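Local coordinates for hexokinase (Schistosoma mansoni, PDB 1BDG), which catalyses the ATP-dependent phosphorylation of glucose and other hexoses to hexose 6-phosphates, the first step of glycolysis, at residues 412-415 against 416-420. Numbering follows the deposited sequence.
Sequences RMTD and MVDKL. With SO4 (sulfate ion), chain D.
Arg412 and Met416 are joined through the backbone, Met416 N giving its hydrogen to Arg412 O at 3.1 Å. The same i to i+4 spacing repeats along the helix: Val417 N bonds Met413 O at 3.0 Å, Asp418 N bonds Thr414 O at 2.9 Å, and Lys419 N reaches Asp415 O at 3.2 Å. The end of the Arg412 side chain leads away from the 416-420 turn. Extended from CG to NE, it carries its guanidinium to a sulfate ion, probably from the crystallisation liquor, whose sulfur lies in the guanidinium plane, at its edge. NE bonds sulfate O3 at 2.8 Å and NH2 bonds sulfate O2 at 2.9 Å, a two-pronged grip that would restrain rotation of the flat group. NH2 also makes a long, weak ion pair with Glu332, and the side chain lies against helix 357-389.

Thr414 suits a mixed setting: OG1 hydrogen-bonds to Cys410 O, one turn earlier, while the side chain touches Phe427 and Leu429 of strand 426-431. Asp415, Asp418 and Lys419 are exposed, where water can solvate their charges. Lys419 NZ remains 5.4 Å from Asp415 OD2, too far for a salt bridge.

Met413 and Val417, one turn apart, form the apolar side, with Met413 CG loosely approaching Val417 CG2 at 4.4 Å. CG2 lies beside the backbone N of Val417, which directs this methyl back toward the preceding turn. Flexible methionine and compact valine both suit a buried surface: Met413 packs on Leu429 and Val417 on Phe427, while Met416 and Leu420 meet Tyr26 of helix 23-41. This amphipathic helix belongs to the beta-alpha-beta crossover between parallel strands 393-399 and 426-431, packed on the latter, outermost strand in the large subdomain of the actin-like ATPase fold.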
ATOM      1  N   ARG A 412      -3.798  16.768   2.933  1.00 16.52           N
ATOM      2  CA  ARG A 412      -3.169  16.800   4.251  1.00 15.39           C
ATOM      3  C   ARG A 412      -1.764  16.176   4.292  1.00 15.27           C
ATOM      4  O   ARG A 412      -0.856  16.719   4.922  1.00 15.12           O
ATOM      5  CB  ARG A 412      -4.078  16.127   5.280  1.00 13.69           C
ATOM      6  CG  ARG A 412      -5.403  16.816   5.509  1.00 12.31           C
ATOM      7  CD  ARG A 412      -6.189  16.012   6.493  1.00 13.10           C
ATOM      8  NE  ARG A 412      -7.543  16.499   6.730  1.00 13.27           N
ATOM      9  CZ  ARG A 412      -8.591  15.691   6.870  1.00 15.20           C
ATOM     10  NH1 ARG A 412      -8.431  14.380   6.732  1.00 13.30           N
ATOM     11  NH2 ARG A 412      -9.807  16.187   7.104  1.00 14.88           N
ATOM     12  N   MET A 413      -1.607  15.013   3.672  1.00 15.64           N
ATOM     13  CA  MET A 413      -0.313  14.338   3.599  1.00 17.13           C
ATOM     14  C   MET A 413       0.763  15.365   3.227  1.00 18.47           C
ATOM     15  O   MET A 413       1.715  15.592   3.994  1.00 19.36           O
ATOM     16  CB  MET A 413      -0.372  13.228   2.538  1.00 18.08           C
ATOM     17  CG  MET A 413       0.961  12.618   2.126  1.00 18.30           C
ATOM     18  SD  MET A 413       0.651  11.154   1.125  1.00 21.95           S
ATOM     19  CE  MET A 413      -0.234  11.844  -0.261  1.00 19.22           C
ATOM     20  N   THR A 414       0.560  16.025   2.082  1.00 18.68           N
ATOM     21  CA  THR A 414       1.458  17.052   1.554  1.00 18.80           C
ATOM     22  C   THR A 414       1.797  18.117   2.613  1.00 19.77           C
ATOM     23  O   THR A 414       2.944  18.538   2.740  1.00 18.80           O
ATOM     24  CB  THR A 414       0.812  17.729   0.327  1.00 17.88           C
ATOM     25  OG1 THR A 414       0.457  16.727  -0.625  1.00 16.29           O
ATOM     26  CG2 THR A 414       1.771  18.701  -0.330  1.00 19.65           C
ATOM     27  N   ASP A 415       0.809  18.539   3.388  1.00 22.13           N
ATOM     28  CA  ASP A 415       1.088  19.533   4.405  1.00 24.15           C
ATOM     29  C   ASP A 415       2.104  18.971   5.391  1.00 24.48           C
ATOM     30  O   ASP A 415       3.030  19.683   5.801  1.00 27.70           O
ATOM     31  CB  ASP A 415      -0.190  19.973   5.125  1.00 24.48           C
ATOM     32  CG  ASP A 415      -1.129  20.781   4.224  1.00 28.18           C
ATOM     33  OD1 ASP A 415      -0.834  20.950   3.000  1.00 29.02           O
ATOM     34  OD2 ASP A 415      -2.176  21.247   4.749  1.00 27.26           O
ATOM     35  N   MET A 416       1.995  17.687   5.731  1.00 24.23           N
ATOM     36  CA  MET A 416       2.954  17.125   6.676  1.00 23.30           C
ATOM     37  C   MET A 416       4.356  17.024   6.056  1.00 23.84           C
ATOM     38  O   MET A 416       5.342  17.425   6.688  1.00 24.71           O
ATOM     39  CB  MET A 416       2.484  15.787   7.222  1.00 21.70           C
ATOM     40  CG  MET A 416       3.352  15.258   8.357  1.00 19.52           C
ATOM     41  SD  MET A 416       3.728  16.467   9.655  1.00 22.63           S
ATOM     42  CE  MET A 416       2.145  17.191  10.063  1.00 15.28           C
ATOM     43  N   VAL A 417       4.448  16.541   4.811  1.00 21.89           N
ATOM     44  CA  VAL A 417       5.746  16.438   4.128  1.00 18.59           C
ATOM     45  C   VAL A 417       6.344  17.836   4.040  1.00 19.72           C
ATOM     46  O   VAL A 417       7.561  17.993   3.986  1.00 22.47           O
ATOM     47  CB  VAL A 417       5.631  15.963   2.671  1.00 15.65           C
ATOM     48  CG1 VAL A 417       7.019  15.799   2.090  1.00 12.19           C
ATOM     49  CG2 VAL A 417       4.827  14.682   2.563  1.00 12.93           C
ATOM     50  N   ASP A 418       5.481  18.844   4.051  1.00 17.69           N
ATOM     51  CA  ASP A 418       5.922  20.210   3.948  1.00 18.60           C
ATOM     52  C   ASP A 418       6.578  20.758   5.203  1.00 20.01           C
ATOM     53  O   ASP A 418       7.492  21.564   5.117  1.00 21.96           O
ATOM     54  CB  ASP A 418       4.758  21.080   3.535  1.00 17.56           C
ATOM     55  CG  ASP A 418       5.034  21.836   2.281  1.00 17.15           C
ATOM     56  OD1 ASP A 418       6.113  22.436   2.187  1.00 18.57           O
ATOM     57  OD2 ASP A 418       4.173  21.841   1.386  1.00 18.93           O
ATOM     58  N   LYS A 419       6.110  20.349   6.374  1.00 21.06           N
ATOM     59  CA  LYS A 419       6.711  20.831   7.625  1.00 20.91           C
ATOM     60  C   LYS A 419       7.981  20.063   7.979  1.00 20.54           C
ATOM     61  O   LYS A 419       8.750  20.501   8.835  1.00 20.26           O
ATOM     62  CB  LYS A 419       5.730  20.696   8.798  1.00 21.71           C
ATOM     63  CG  LYS A 419       4.597  21.692   8.787  1.00 21.72           C
ATOM     64  CD  LYS A 419       3.496  21.261   9.725  1.00 22.01           C
ATOM     65  CE  LYS A 419       2.300  22.176   9.604  1.00 21.38           C
ATOM     66  NZ  LYS A 419       1.851  22.290   8.189  1.00 26.03           N
ATOM     67  N   LEU A 420       8.168  18.896   7.355  1.00 21.46           N
ATOM     68  CA  LEU A 420       9.317  18.031   7.631  1.00 20.40           C
ATOM     69  C   LEU A 420      10.304  17.797   6.492  1.00 20.26           C
ATOM     70  O   LEU A 420      11.341  17.161   6.708  1.00 21.67           O
ATOM     71  CB  LEU A 420       8.826  16.671   8.112  1.00 17.56           C
ATOM     72  CG  LEU A 420       7.731  16.703   9.162  1.00 18.94           C
ATOM     73  CD1 LEU A 420       7.390  15.299   9.611  1.00 17.94           C
ATOM     74  CD2 LEU A 420       8.201  17.553  10.335  1.00 18.78           C
TER
HETATM   75  S   SO4 D 503      -8.502  19.806   7.729  1.00 41.78           S
HETATM   76  O1  SO4 D 503      -8.656  21.206   7.398  1.00 40.64           O
HETATM   77  O2  SO4 D 503      -9.673  19.079   7.287  1.00 41.20           O
HETATM   78  O3  SO4 D 503      -7.330  19.285   7.074  1.00 41.72           O
HETATM   79  O4  SO4 D 503      -8.351  19.662   9.159  1.00 42.10           O